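Local coordinates for site-specific recombinase, resolvase family protein (Streptococcus pneumoniae, PDB 3GUV) that probably catalyses site-specific DNA recombination as a member of the resolvase (serine recombinase) family, cutting and rejoining DNA strands, at residues V7-R12 with V43-D48; T15-E20 with A49-K54; E67-G72 with Q99-Y104; S77-F82 with V106-V111; A88-D93 with E134-N139. All blocks are in the same frame, centred on the assembly; numbering follows the deposited sequence.

In the fold
All five contacts lie in the resolvase N-terminal domain, whose central sheet runs in the strand order 41-48, 6-12, 78-81, 107-110, 115-116. Contacts 1 and 4 are the two outer parallel pairings, centres about 10 Å apart, joined by backbone bonds between strands 6-12 and 78-81. Contact 2 follows from the strand ends of contact 1, centres about 17 Å apart. These two alternate along the chain and close before contacts 3, 4 and 5, which alternate among themselves. Contact 3, about 13 Å from contact 4 between centres, packs helix 60-70 against helix 91-103 on one sheet face. Contacts 3 and 5 share helix 91-103, which runs from the sheet side to helix 124-151, where the second subunit meets the chain.

Contact 1. Residues V7-R12 with V43-D48; sequences VYLYTR and VGEYED
T11 and E47 stand side by side on neighbouring strands, T11 OG1 donating to E47 OE2 on its anti lone pair at 2.7 Å. K28 adds a salt bridge to that same oxygen, and a water donates to both T11 OG1 and Y46 O. On the other face of the sheet Y10 OH points at D48 OD2, with CG anti to its backbone N (chi1 179°) carrying the ring along the strands. R12 NH2 bonds to Y10 OH at 3.1 Å, while its link to D48 is a long salt bridge; G58 O and E57 O also hold the guanidinium. The strands run parallel, as in the alpha/beta core of resolvase domains, and backbone bonds such as L9 N to G44 O and Y46 N to L9 O, each 2.9 Å, form the ladder. Beyond these, the edge of Y46 meets the face of Y8 in a T-shaped pair, planes 75° apart and Y46 CE2 over the ring centre. G44, lacking a side chain, lets Y8 CD1 lie 3.6 Å from its CA.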
# COMPACT_ATOMS: atom_id res chain seq x y z
N VAL A 7 -20.08 -13.75 9.58
CA VAL A 7 -18.96 -13.56 8.68
C VAL A 7 -18.96 -14.59 7.52
O VAL A 7 -19.57 -15.71 7.59
CB VAL A 7 -17.61 -13.61 9.50
CG1 VAL A 7 -17.68 -12.77 10.83
CG2 VAL A 7 -17.23 -15.03 9.85
N TYR A 8 -18.32 -14.18 6.43
CA TYR A 8 -17.92 -15.05 5.33
C TYR A 8 -16.43 -15.31 5.45
O TYR A 8 -15.68 -14.40 5.87
CB TYR A 8 -18.14 -14.35 3.98
CG TYR A 8 -19.57 -14.18 3.47
CD1 TYR A 8 -20.59 -15.11 3.78
CD2 TYR A 8 -19.88 -13.14 2.61
CE1 TYR A 8 -21.86 -14.95 3.29
CE2 TYR A 8 -21.15 -12.98 2.09
CZ TYR A 8 -22.14 -13.88 2.43
OH TYR A 8 -23.41 -13.71 1.92
N LEU A 9 -15.98 -16.51 5.08
CA LEU A 9 -14.56 -16.83 4.91
C LEU A 9 -14.21 -16.75 3.44
O LEU A 9 -14.96 -17.27 2.64
CB LEU A 9 -14.25 -18.24 5.42
CG LEU A 9 -13.68 -18.35 6.81
CD1 LEU A 9 -14.46 -17.54 7.80
CD2 LEU A 9 -13.51 -19.85 7.20
N TYR A 10 -13.09 -16.13 3.08
CA TYR A 10 -12.60 -16.13 1.69
C TYR A 10 -11.17 -16.62 1.62
O TYR A 10 -10.31 -16.10 2.31
CB TYR A 10 -12.65 -14.75 1.06
CG TYR A 10 -12.12 -14.81 -0.35
CD1 TYR A 10 -12.89 -15.41 -1.36
CD2 TYR A 10 -10.82 -14.35 -0.68
CE1 TYR A 10 -12.40 -15.50 -2.66
CE2 TYR A 10 -10.32 -14.46 -1.96
CZ TYR A 10 -11.10 -15.02 -2.95
OH TYR A 10 -10.61 -15.15 -4.22
N THR A 11 -10.91 -17.61 0.78
CA THR A 11 -9.55 -18.12 0.60
C THR A 11 -9.24 -18.25 -0.89
O THR A 11 -10.14 -18.36 -1.71
CB THR A 11 -9.34 -19.51 1.32
OG1 THR A 11 -10.28 -20.47 0.83
CG2 THR A 11 -9.48 -19.39 2.84
N ARG A 12 -7.96 -18.27 -1.23
CA ARG A 12 -7.50 -18.43 -2.64
C ARG A 12 -6.03 -18.82 -2.71
O ARG A 12 -5.33 -18.77 -1.71
CB ARG A 12 -7.74 -17.14 -3.46
CG ARG A 12 -6.98 -15.91 -2.86
CD ARG A 12 -7.02 -14.67 -3.73
NE ARG A 12 -6.37 -14.94 -5.00
CZ ARG A 12 -6.98 -15.08 -6.18
NH1 ARG A 12 -6.24 -15.35 -7.27
NH2 ARG A 12 -8.30 -14.98 -6.31
N VAL A 43 -21.34 -17.94 7.94
CA VAL A 43 -22.54 -18.14 7.15
C VAL A 43 -22.23 -18.32 5.65
O VAL A 43 -23.15 -18.39 4.83
CB VAL A 43 -23.59 -17.02 7.38
CG1 VAL A 43 -24.08 -17.08 8.80
CG2 VAL A 43 -23.04 -15.61 7.00
N GLY A 44 -20.94 -18.45 5.31
CA GLY A 44 -20.53 -18.69 3.93
C GLY A 44 -19.02 -18.83 3.78
O GLY A 44 -18.28 -18.16 4.45
N GLU A 45 -18.59 -19.72 2.91
CA GLU A 45 -17.19 -19.93 2.65
C GLU A 45 -17.02 -19.93 1.15
O GLU A 45 -17.76 -20.64 0.46
CB GLU A 45 -16.70 -21.25 3.24
CG GLU A 45 -16.91 -21.34 4.76
CD GLU A 45 -16.57 -22.69 5.33
OE1 GLU A 45 -15.40 -23.11 5.20
OE2 GLU A 45 -17.47 -23.36 5.91
N TYR A 46 -16.10 -19.10 0.66
CA TYR A 46 -15.83 -18.94 -0.76
C TYR A 46 -14.32 -19.14 -1.03
O TYR A 46 -13.49 -18.73 -0.25
CB TYR A 46 -16.23 -17.55 -1.22
CG TYR A 46 -17.69 -17.18 -1.05
CD1 TYR A 46 -18.58 -17.26 -2.10
CD2 TYR A 46 -18.15 -16.69 0.17
CE1 TYR A 46 -19.94 -16.88 -1.93
CE2 TYR A 46 -19.47 -16.34 0.36
CZ TYR A 46 -20.36 -16.41 -0.69
OH TYR A 46 -21.64 -16.02 -0.47
N GLU A 47 -13.99 -19.80 -2.13
CA GLU A 47 -12.62 -20.24 -2.39
C GLU A 47 -12.31 -20.23 -3.88
O GLU A 47 -13.01 -20.88 -4.64
CB GLU A 47 -12.40 -21.65 -1.85
CG GLU A 47 -10.95 -22.08 -1.85
CD GLU A 47 -10.67 -23.30 -0.98
OE1 GLU A 47 -10.86 -24.43 -1.48
OE2 GLU A 47 -10.22 -23.14 0.20
N ASP A 48 -11.27 -19.49 -4.27
CA ASP A 48 -10.71 -19.58 -5.63
C ASP A 48 -9.43 -20.47 -5.55
O ASP A 48 -8.34 -19.95 -5.31
CB ASP A 48 -10.37 -18.19 -6.13
CG ASP A 48 -11.62 -17.37 -6.45
OD1 ASP A 48 -12.38 -17.84 -7.31
OD2 ASP A 48 -11.81 -16.27 -5.86
O HOH W 1 -12.94 -20.17 2.40

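Contact 2. Residues T15-E20 with A49-K54; sequences TSIQIE and AGKSGK
S16 approaches G50 through its backbone, its CA 3.8 Å from G50 O, just after T15, whose N and OG1 both reach E20 OE2 from the same face of the carboxylate and so tie the start of the segment to the end of its helical turn. S16 occupies the N-cap position of the short helix 17-20, but its hydroxyl makes no capping bond; its carbonyl instead accepts from I19 N and E20 N as the first turn closes. I17 carries most of the contact. Its amide donates to G50 O at 2.9 Å, a nearly straight bond (170°) in which the donor stands above the carbonyl plane. CG1 lies anti to the backbone N (chi1 -161°), sending CD1 over the neighbouring loop: it meets A49 CB at 4.2 Å and presses tightly on K51 CE at 3.4 Å. An apolar side chain of this length suits the place, since its CD1 meets both the A49 methyl and the methylenes of the lysine. G50 has positive phi and its CA faces the first segment closely, where a side chain would collide with I17 N, so glycine fits both demands. The contact joins the short helix 17-20 and the loop after strand 41-48 at the C-terminal ends of the parallel strands 6-12 and 41-48, the edge where alpha/beta folds usually place their active sites.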
# COMPACT_ATOMS: atom_id res chain seq x y z
N THR A 15 -1.28 -18.62 -7.64
CA THR A 15 -0.91 -19.32 -8.89
C THR A 15 -1.88 -20.46 -9.10
O THR A 15 -2.98 -20.20 -9.54
CB THR A 15 0.57 -19.85 -8.93
OG1 THR A 15 0.85 -20.66 -7.79
CG2 THR A 15 1.52 -18.70 -8.99
N SER A 16 -1.48 -21.69 -8.76
CA SER A 16 -2.34 -22.89 -8.86
C SER A 16 -2.37 -23.75 -7.59
O SER A 16 -1.49 -23.63 -6.73
CB SER A 16 -1.94 -23.76 -10.09
OG SER A 16 -0.55 -24.01 -10.13
N ILE A 17 -3.39 -24.61 -7.48
CA ILE A 17 -3.54 -25.57 -6.36
C ILE A 17 -2.39 -26.59 -6.26
O ILE A 17 -2.03 -27.03 -5.14
CB ILE A 17 -4.90 -26.35 -6.42
CG1 ILE A 17 -5.22 -26.97 -5.04
CG2 ILE A 17 -4.86 -27.38 -7.50
CD1 ILE A 17 -6.72 -27.39 -4.81
N GLN A 18 -1.83 -26.94 -7.42
CA GLN A 18 -0.60 -27.74 -7.53
C GLN A 18 0.56 -27.19 -6.72
O GLN A 18 1.29 -27.95 -6.09
CB GLN A 18 -0.12 -27.78 -9.00
CG GLN A 18 -0.29 -29.06 -9.65
CD GLN A 18 0.19 -29.00 -11.09
OE1 GLN A 18 -0.47 -28.38 -11.94
NE2 GLN A 18 1.36 -29.60 -11.36
N ILE A 19 0.75 -25.89 -6.78
CA ILE A 19 1.90 -25.21 -6.17
C ILE A 19 1.59 -24.77 -4.74
O ILE A 19 2.45 -24.84 -3.86
CB ILE A 19 2.32 -23.99 -7.06
CG1 ILE A 19 2.64 -24.46 -8.49
CG2 ILE A 19 3.45 -23.20 -6.44
CD1 ILE A 19 3.50 -25.76 -8.58
N GLU A 20 0.36 -24.32 -4.52
CA GLU A 20 -0.01 -23.63 -3.31
C GLU A 20 -1.12 -24.30 -2.48
O GLU A 20 -1.34 -23.92 -1.34
CB GLU A 20 -0.50 -22.25 -3.69
CG GLU A 20 0.55 -21.24 -3.97
CD GLU A 20 -0.08 -19.91 -4.27
OE1 GLU A 20 -0.91 -19.42 -3.44
OE2 GLU A 20 0.23 -19.35 -5.34
N ALA A 49 -9.58 -21.78 -5.70
CA ALA A 49 -8.53 -22.71 -5.21
C ALA A 49 -7.49 -23.06 -6.25
O ALA A 49 -6.50 -23.72 -5.93
CB ALA A 49 -9.13 -23.98 -4.59
N GLY A 50 -7.68 -22.57 -7.48
CA GLY A 50 -6.66 -22.70 -8.51
C GLY A 50 -6.71 -24.09 -9.06
O GLY A 50 -5.66 -24.68 -9.32
N LYS A 51 -7.94 -24.60 -9.25
CA LYS A 51 -8.20 -25.97 -9.72
C LYS A 51 -8.37 -26.08 -11.25
O LYS A 51 -8.42 -27.18 -11.80
CB LYS A 51 -9.44 -26.53 -9.04
CG LYS A 51 -9.39 -26.45 -7.55
CD LYS A 51 -10.29 -27.49 -6.88
CE LYS A 51 -10.08 -27.43 -5.36
NZ LYS A 51 -11.36 -27.22 -4.65
N SER A 52 -8.50 -24.93 -11.91
CA SER A 52 -8.50 -24.88 -13.39
C SER A 52 -7.05 -25.00 -13.91
O SER A 52 -6.08 -24.92 -13.15
CB SER A 52 -9.18 -23.59 -13.91
OG SER A 52 -8.26 -22.51 -14.09
N GLY A 53 -6.93 -25.19 -15.22
CA GLY A 53 -5.65 -25.56 -15.83
C GLY A 53 -4.76 -24.41 -16.26
O GLY A 53 -3.82 -24.61 -17.03
N LYS A 54 -5.06 -23.20 -15.77
CA LYS A 54 -4.23 -22.02 -16.07
C LYS A 54 -3.17 -21.67 -14.98
O LYS A 54 -3.23 -22.14 -13.81
CB LYS A 54 -5.14 -20.80 -16.40
CG LYS A 54 -6.02 -20.26 -15.24
CD LYS A 54 -7.24 -19.49 -15.79
CE LYS A 54 -7.62 -18.23 -14.98
NZ LYS A 54 -8.73 -18.44 -13.99

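Contact 3. Residues E67-G72 with Q99-Y104; sequences EDIKSG and QIMQDY
K70 and Y104 form the centre of a helix-end contact, in which the C-terminal part of helix 60-70 meets the close of helix 91-103 at the protein's surface. The tyrosine ring lies against the lysine backbone: K70 CA sits over one face, 3.8 Å from the ring centroid, in a CH-pi contact. The lysine chain then bends across the ring, its CD 3.5 Å from both Y104 CE2 and Y104 OH, so the long methylene part packs on the aromatic group while NZ turns back to E67 OE1 in a salt bridge within the segment, weak as a hydrogen bond. Both helices cover the same face of the central sheet in this alpha/beta domain. On this buried side I69 extends CD1 to 4.3 Å from M101 CG, with CG2 3.9 Å from Y104 CB. Apolar residues suit these two buried positions because I69 and M101 face each other and both touch V79 of strand 78-81. I100 adds a looser touch, its CG2 4.4 Å from K70 CD.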
# COMPACT_ATOMS: atom_id res chain seq x y z
N GLU A 67 -21.33 -10.21 -5.03
CA GLU A 67 -22.78 -10.14 -5.32
C GLU A 67 -23.66 -10.54 -4.10
O GLU A 67 -24.73 -9.94 -3.83
CB GLU A 67 -23.16 -11.03 -6.54
CG GLU A 67 -22.33 -10.77 -7.87
CD GLU A 67 -21.73 -9.34 -8.01
OE1 GLU A 67 -22.51 -8.34 -8.03
OE2 GLU A 67 -20.47 -9.23 -8.14
N ASP A 68 -23.22 -11.55 -3.36
CA ASP A 68 -23.94 -11.97 -2.17
C ASP A 68 -23.89 -10.86 -1.08
O ASP A 68 -24.80 -10.72 -0.28
CB ASP A 68 -23.37 -13.32 -1.67
CG ASP A 68 -23.70 -14.51 -2.63
OD1 ASP A 68 -24.60 -14.39 -3.51
OD2 ASP A 68 -23.08 -15.60 -2.48
N ILE A 69 -22.82 -10.05 -1.10
CA ILE A 69 -22.63 -8.96 -0.13
C ILE A 69 -23.55 -7.80 -0.51
O ILE A 69 -24.26 -7.23 0.35
CB ILE A 69 -21.11 -8.48 -0.08
CG1 ILE A 69 -20.25 -9.47 0.75
CG2 ILE A 69 -21.03 -7.05 0.48
CD1 ILE A 69 -18.72 -9.22 0.72
N LYS A 70 -23.55 -7.49 -1.81
CA LYS A 70 -24.35 -6.41 -2.36
C LYS A 70 -25.84 -6.70 -2.06
O LYS A 70 -26.57 -5.80 -1.62
CB LYS A 70 -24.08 -6.23 -3.87
CG LYS A 70 -22.59 -5.95 -4.24
CD LYS A 70 -22.37 -4.83 -5.27
CE LYS A 70 -22.54 -5.30 -6.73
NZ LYS A 70 -21.24 -5.41 -7.46
N SER A 71 -26.24 -7.96 -2.24
CA SER A 71 -27.61 -8.40 -2.03
C SER A 71 -28.07 -8.47 -0.56
O SER A 71 -29.26 -8.58 -0.30
CB SER A 71 -27.82 -9.77 -2.65
OG SER A 71 -27.48 -10.79 -1.72
N GLY A 72 -27.15 -8.47 0.40
CA GLY A 72 -27.55 -8.51 1.81
C GLY A 72 -28.06 -9.86 2.28
O GLY A 72 -28.34 -10.04 3.46
N GLN A 99 -13.84 -0.44 -0.32
CA GLN A 99 -14.81 0.67 -0.34
C GLN A 99 -16.21 0.18 -0.69
O GLN A 99 -17.17 0.58 -0.03
CB GLN A 99 -14.38 1.77 -1.30
CG GLN A 99 -13.27 2.66 -0.72
CD GLN A 99 -12.66 3.62 -1.72
OE1 GLN A 99 -12.42 3.28 -2.89
NE2 GLN A 99 -12.39 4.82 -1.25
N ILE A 100 -16.30 -0.71 -1.69
CA ILE A 100 -17.56 -1.37 -2.07
C ILE A 100 -18.15 -2.19 -0.90
O ILE A 100 -19.32 -2.06 -0.58
CB ILE A 100 -17.39 -2.27 -3.32
CG1 ILE A 100 -16.97 -1.43 -4.55
CG2 ILE A 100 -18.70 -3.04 -3.63
CD1 ILE A 100 -16.34 -2.24 -5.66
N MET A 101 -17.32 -3.03 -0.29
CA MET A 101 -17.70 -3.80 0.90
C MET A 101 -18.31 -2.89 1.99
O MET A 101 -19.41 -3.16 2.50
CB MET A 101 -16.48 -4.53 1.52
CG MET A 101 -16.07 -5.86 0.91
SD MET A 101 -14.53 -6.57 1.59
CE MET A 101 -14.80 -6.59 3.33
N GLN A 102 -17.57 -1.84 2.38
CA GLN A 102 -18.05 -0.95 3.44
C GLN A 102 -19.31 -0.17 3.01
O GLN A 102 -20.18 0.08 3.85
CB GLN A 102 -16.96 0.01 3.92
CG GLN A 102 -15.77 -0.66 4.59
CD GLN A 102 -14.73 0.33 5.08
OE1 GLN A 102 -14.24 1.18 4.33
NE2 GLN A 102 -14.37 0.22 6.36
N ASP A 103 -19.41 0.18 1.71
CA ASP A 103 -20.63 0.76 1.10
C ASP A 103 -21.82 -0.10 1.49
O ASP A 103 -22.87 0.41 1.89
CB ASP A 103 -20.53 0.76 -0.45
CG ASP A 103 -21.02 2.06 -1.08
OD1 ASP A 103 -22.16 2.15 -1.63
OD2 ASP A 103 -20.23 3.04 -1.03
N TYR A 104 -21.63 -1.42 1.40
CA TYR A 104 -22.67 -2.38 1.72
C TYR A 104 -22.63 -2.91 3.15
O TYR A 104 -23.13 -4.00 3.41
CB TYR A 104 -22.65 -3.54 0.71
CG TYR A 104 -23.07 -3.13 -0.67
CD1 TYR A 104 -24.40 -3.15 -1.05
CD2 TYR A 104 -22.15 -2.70 -1.59
CE1 TYR A 104 -24.79 -2.76 -2.33
CE2 TYR A 104 -22.52 -2.29 -2.87
CZ TYR A 104 -23.85 -2.33 -3.23
OH TYR A 104 -24.20 -1.95 -4.50

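Contact 4. Residues S77-F82 with V106-V111; sequences SFVLVF and VNLICV
V79 and N107 belong to a parallel ladder in which S77, V79 and V81 make the backbone hydrogen bonds to strand 107-110 and its flanks. V79 uses both its N and its O toward the one strand, N donating to N107 O and O accepting from I109 N, each at 2.9 Å; V81 repeats this pattern with I109 O and V111 N. N107 N to S77 O starts the series. A water donates to S77 O and accepts from N107 ND2, while N107 OD1 is bound by S117 and Q102, so both ends of the amide are used; asparagine suits a position where strand, loop and helix all ask for a polar partner. Apolar contacts fall on two faces. On one, F78 turns its ring over I109: CG lies anti to the carbonyl carbon (chi1 -62°), and I109 CD1 stands 3.9 Å from the ring centroid as a CH-pi contact, with N107 CB 3.5 Å from F78 CE1. On the other, V81 straddles two partners, CG1 at 3.9 Å from L108 CD1 and CG2 at 3.6 Å from C110 SG. The beta branching of the valines and I109 suits the extended backbone. These strands are the two arms of a beta-alpha-beta unit: helix 91-103 lies over V79 and L108, helix 24-37 over L80 and I109, and strand 6-12 continues the sheet beyond strand 78-81.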
# COMPACT_ATOMS: atom_id res chain seq x y z
N SER A 77 -21.38 -9.10 8.73
CA SER A 77 -20.61 -7.93 9.18
C SER A 77 -19.14 -7.90 8.70
O SER A 77 -18.54 -6.82 8.54
CB SER A 77 -20.60 -7.89 10.71
OG SER A 77 -21.85 -7.45 11.21
N PHE A 78 -18.53 -9.08 8.50
CA PHE A 78 -17.11 -9.17 8.03
C PHE A 78 -16.86 -10.22 6.92
O PHE A 78 -17.60 -11.24 6.81
CB PHE A 78 -16.19 -9.48 9.21
CG PHE A 78 -16.16 -8.44 10.27
CD1 PHE A 78 -15.30 -7.36 10.18
CD2 PHE A 78 -16.96 -8.56 11.41
CE1 PHE A 78 -15.25 -6.39 11.17
CE2 PHE A 78 -16.92 -7.60 12.40
CZ PHE A 78 -16.03 -6.51 12.28
N VAL A 79 -15.86 -9.96 6.07
CA VAL A 79 -15.13 -11.02 5.34
C VAL A 79 -13.79 -11.24 6.03
O VAL A 79 -13.02 -10.26 6.26
CB VAL A 79 -14.80 -10.68 3.88
CG1 VAL A 79 -13.94 -11.77 3.25
CG2 VAL A 79 -16.08 -10.39 3.06
N LEU A 80 -13.51 -12.50 6.37
CA LEU A 80 -12.22 -12.90 6.86
C LEU A 80 -11.40 -13.44 5.69
O LEU A 80 -11.85 -14.33 4.98
CB LEU A 80 -12.34 -13.98 7.93
CG LEU A 80 -12.78 -13.63 9.36
CD1 LEU A 80 -14.05 -12.80 9.49
CD2 LEU A 80 -12.93 -14.99 10.11
N VAL A 81 -10.21 -12.87 5.51
CA VAL A 81 -9.14 -13.38 4.64
C VAL A 81 -7.92 -13.77 5.50
O VAL A 81 -7.83 -13.39 6.70
CB VAL A 81 -8.77 -12.36 3.56
CG1 VAL A 81 -10.01 -11.99 2.77
CG2 VAL A 81 -8.14 -11.09 4.16
N PHE A 82 -7.02 -14.61 4.95
CA PHE A 82 -5.82 -14.99 5.69
C PHE A 82 -4.87 -13.78 5.81
O PHE A 82 -4.45 -13.41 6.91
CB PHE A 82 -5.10 -16.19 5.01
CG PHE A 82 -3.95 -16.75 5.84
CD1 PHE A 82 -4.21 -17.38 7.04
CD2 PHE A 82 -2.64 -16.61 5.42
CE1 PHE A 82 -3.20 -17.89 7.81
CE2 PHE A 82 -1.59 -17.11 6.19
CZ PHE A 82 -1.88 -17.77 7.39
N VAL A 106 -20.03 -3.95 5.12
CA VAL A 106 -19.13 -5.09 5.39
C VAL A 106 -17.65 -4.63 5.56
O VAL A 106 -17.12 -3.86 4.74
CB VAL A 106 -19.29 -6.18 4.29
CG1 VAL A 106 -18.32 -7.38 4.51
CG2 VAL A 106 -20.78 -6.68 4.22
N ASN A 107 -17.03 -5.08 6.66
CA ASN A 107 -15.62 -4.84 6.95
C ASN A 107 -14.71 -6.06 6.71
O ASN A 107 -15.17 -7.19 6.51
CB ASN A 107 -15.47 -4.29 8.36
CG ASN A 107 -15.74 -2.78 8.43
OD1 ASN A 107 -14.93 -1.97 8.00
ND2 ASN A 107 -16.90 -2.42 8.95
N LEU A 108 -13.40 -5.81 6.70
CA LEU A 108 -12.39 -6.80 6.35
C LEU A 108 -11.49 -7.10 7.54
O LEU A 108 -10.99 -6.16 8.19
CB LEU A 108 -11.54 -6.32 5.18
CG LEU A 108 -10.51 -7.34 4.66
CD1 LEU A 108 -11.21 -8.50 3.87
CD2 LEU A 108 -9.50 -6.55 3.77
N ILE A 109 -11.33 -8.40 7.80
CA ILE A 109 -10.40 -8.93 8.80
C ILE A 109 -9.41 -9.79 8.05
O ILE A 109 -9.81 -10.61 7.21
CB ILE A 109 -11.10 -9.72 9.95
CG1 ILE A 109 -12.08 -8.80 10.69
CG2 ILE A 109 -10.06 -10.29 10.97
CD1 ILE A 109 -12.82 -9.45 11.90
N CYS A 110 -8.13 -9.48 8.24
CA CYS A 110 -7.00 -10.25 7.76
C CYS A 110 -6.46 -10.91 8.97
O CYS A 110 -5.88 -10.26 9.85
CB CYS A 110 -5.92 -9.36 7.17
SG CYS A 110 -6.54 -8.31 5.88
N VAL A 111 -6.68 -12.20 9.03
CA VAL A 111 -6.32 -13.00 10.17
C VAL A 111 -4.81 -12.98 10.47
O VAL A 111 -4.41 -12.75 11.61
CB VAL A 111 -6.86 -14.45 9.99
CG1 VAL A 111 -6.22 -15.38 10.94
CG2 VAL A 111 -8.41 -14.43 10.15
O HOH W 2 -18.66 -4.35 9.61

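Contact 5. Residues A88-D93 with E134-N139; sequences ARNAAD and EIEREN
E136 leaves its helix toward A91 and A92 with CG anti to the carbonyl carbon (chi1 -54°) and is extended beyond CG (chi2 174°), which carries its carboxylate across to the start of helix 91-103. There the two oxygens divide the work: OE2 accepts from A91 N at 2.8 Å and OE1 from A92 N at 3.0 Å, both met on the syn side. Amides in the first turn of a helix have no carbonyl of their own helix to bind, and a glutamate from another helix can satisfy them; its negative charge would probably also be favoured by the helix dipole. N90 supplies the regular cap, its OD1 accepting from D93 N at 2.8 Å, and its CB lies 3.4 Å from E136 OE2. The amide and carboxylate planes stand nearly perpendicular. Alanine is apt at 91 and 92, since nothing of it beyond CB stands between the helix start and the carboxylate. The N-terminus of helix 91-103 is thus fastened to the long helix 124-151, whose V132 and A133 also pack on A91 and A92, beside the second subunit: N139 of this chain bonds to R89 of that subunit, and E138 to its R86.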
# COMPACT_ATOMS: atom_id res chain seq x y z
N ALA A 88 -6.31 -9.41 -2.58
CA ALA A 88 -6.19 -8.39 -3.64
C ALA A 88 -4.88 -8.54 -4.40
O ALA A 88 -3.96 -9.22 -3.95
CB ALA A 88 -6.29 -7.00 -3.03
N ARG A 89 -4.81 -7.90 -5.56
CA ARG A 89 -3.69 -8.03 -6.49
C ARG A 89 -2.70 -6.82 -6.43
O ARG A 89 -1.56 -6.88 -6.88
CB ARG A 89 -4.28 -8.23 -7.89
N ASN A 90 -3.18 -5.72 -5.87
CA ASN A 90 -2.40 -4.50 -5.71
C ASN A 90 -3.18 -3.61 -4.74
O ASN A 90 -4.27 -4.00 -4.28
CB ASN A 90 -2.16 -3.83 -7.06
CG ASN A 90 -3.44 -3.64 -7.89
OD1 ASN A 90 -4.34 -2.91 -7.50
ND2 ASN A 90 -3.50 -4.26 -9.06
N ALA A 91 -2.62 -2.43 -4.42
CA ALA A 91 -3.22 -1.52 -3.45
C ALA A 91 -4.53 -0.90 -3.97
O ALA A 91 -5.48 -0.69 -3.18
CB ALA A 91 -2.20 -0.41 -3.06
N ALA A 92 -4.58 -0.59 -5.27
CA ALA A 92 -5.78 0.02 -5.86
C ALA A 92 -6.96 -0.95 -5.80
O ALA A 92 -8.08 -0.54 -5.52
CB ALA A 92 -5.53 0.53 -7.29
N ASP A 93 -6.68 -2.22 -6.04
CA ASP A 93 -7.60 -3.33 -5.77
C ASP A 93 -8.10 -3.49 -4.33
O ASP A 93 -9.28 -3.76 -4.08
CB ASP A 93 -6.86 -4.62 -6.07
CG ASP A 93 -7.42 -5.34 -7.22
OD1 ASP A 93 -8.20 -6.29 -6.94
OD2 ASP A 93 -7.09 -4.96 -8.38
N GLU A 134 -2.08 5.75 -5.32
CA GLU A 134 -1.49 6.92 -6.08
C GLU A 134 -0.01 6.66 -6.53
O GLU A 134 0.37 6.98 -7.68
CB GLU A 134 -1.63 8.20 -5.26
N ILE A 135 0.79 6.03 -5.67
CA ILE A 135 2.11 5.59 -6.07
C ILE A 135 2.01 4.70 -7.30
O ILE A 135 2.70 4.96 -8.28
CB ILE A 135 2.91 4.89 -4.96
CG1 ILE A 135 3.15 5.83 -3.78
CG2 ILE A 135 4.26 4.40 -5.54
CD1 ILE A 135 3.67 5.16 -2.49
N GLU A 136 1.14 3.69 -7.28
CA GLU A 136 1.04 2.70 -8.37
C GLU A 136 0.57 3.34 -9.68
O GLU A 136 1.08 2.99 -10.75
CB GLU A 136 0.03 1.59 -8.04
CG GLU A 136 0.25 0.85 -6.70
CD GLU A 136 -0.87 -0.16 -6.36
OE1 GLU A 136 -2.08 0.10 -6.70
OE2 GLU A 136 -0.52 -1.20 -5.71
N ARG A 137 -0.44 4.22 -9.58
CA ARG A 137 -0.97 4.92 -10.76
C ARG A 137 0.13 5.74 -11.43
O ARG A 137 0.29 5.67 -12.63
CB ARG A 137 -2.13 5.85 -10.41
CG ARG A 137 -3.46 5.13 -10.12
CD ARG A 137 -4.65 6.12 -10.14
NE ARG A 137 -4.86 6.73 -8.83
CZ ARG A 137 -5.47 6.12 -7.81
NH1 ARG A 137 -5.95 4.88 -7.94
NH2 ARG A 137 -5.61 6.75 -6.65
N GLU A 138 0.90 6.47 -10.64
CA GLU A 138 1.96 7.29 -11.15
C GLU A 138 3.12 6.48 -11.75
O GLU A 138 3.66 6.86 -12.77
CB GLU A 138 2.52 8.19 -10.08
CG GLU A 138 3.31 9.28 -10.69
CD GLU A 138 3.61 10.38 -9.73
OE1 GLU A 138 3.54 10.15 -8.50
OE2 GLU A 138 3.93 11.47 -10.24
N ASN A 139 3.49 5.37 -11.13
CA ASN A 139 4.36 4.42 -11.79
C ASN A 139 3.86 3.98 -13.17
O ASN A 139 4.67 3.85 -14.09
CB ASN A 139 4.63 3.21 -10.90
CG ASN A 139 5.57 3.55 -9.77
OD1 ASN A 139 6.28 4.55 -9.83
ND2 ASN A 139 5.57 2.74 -8.74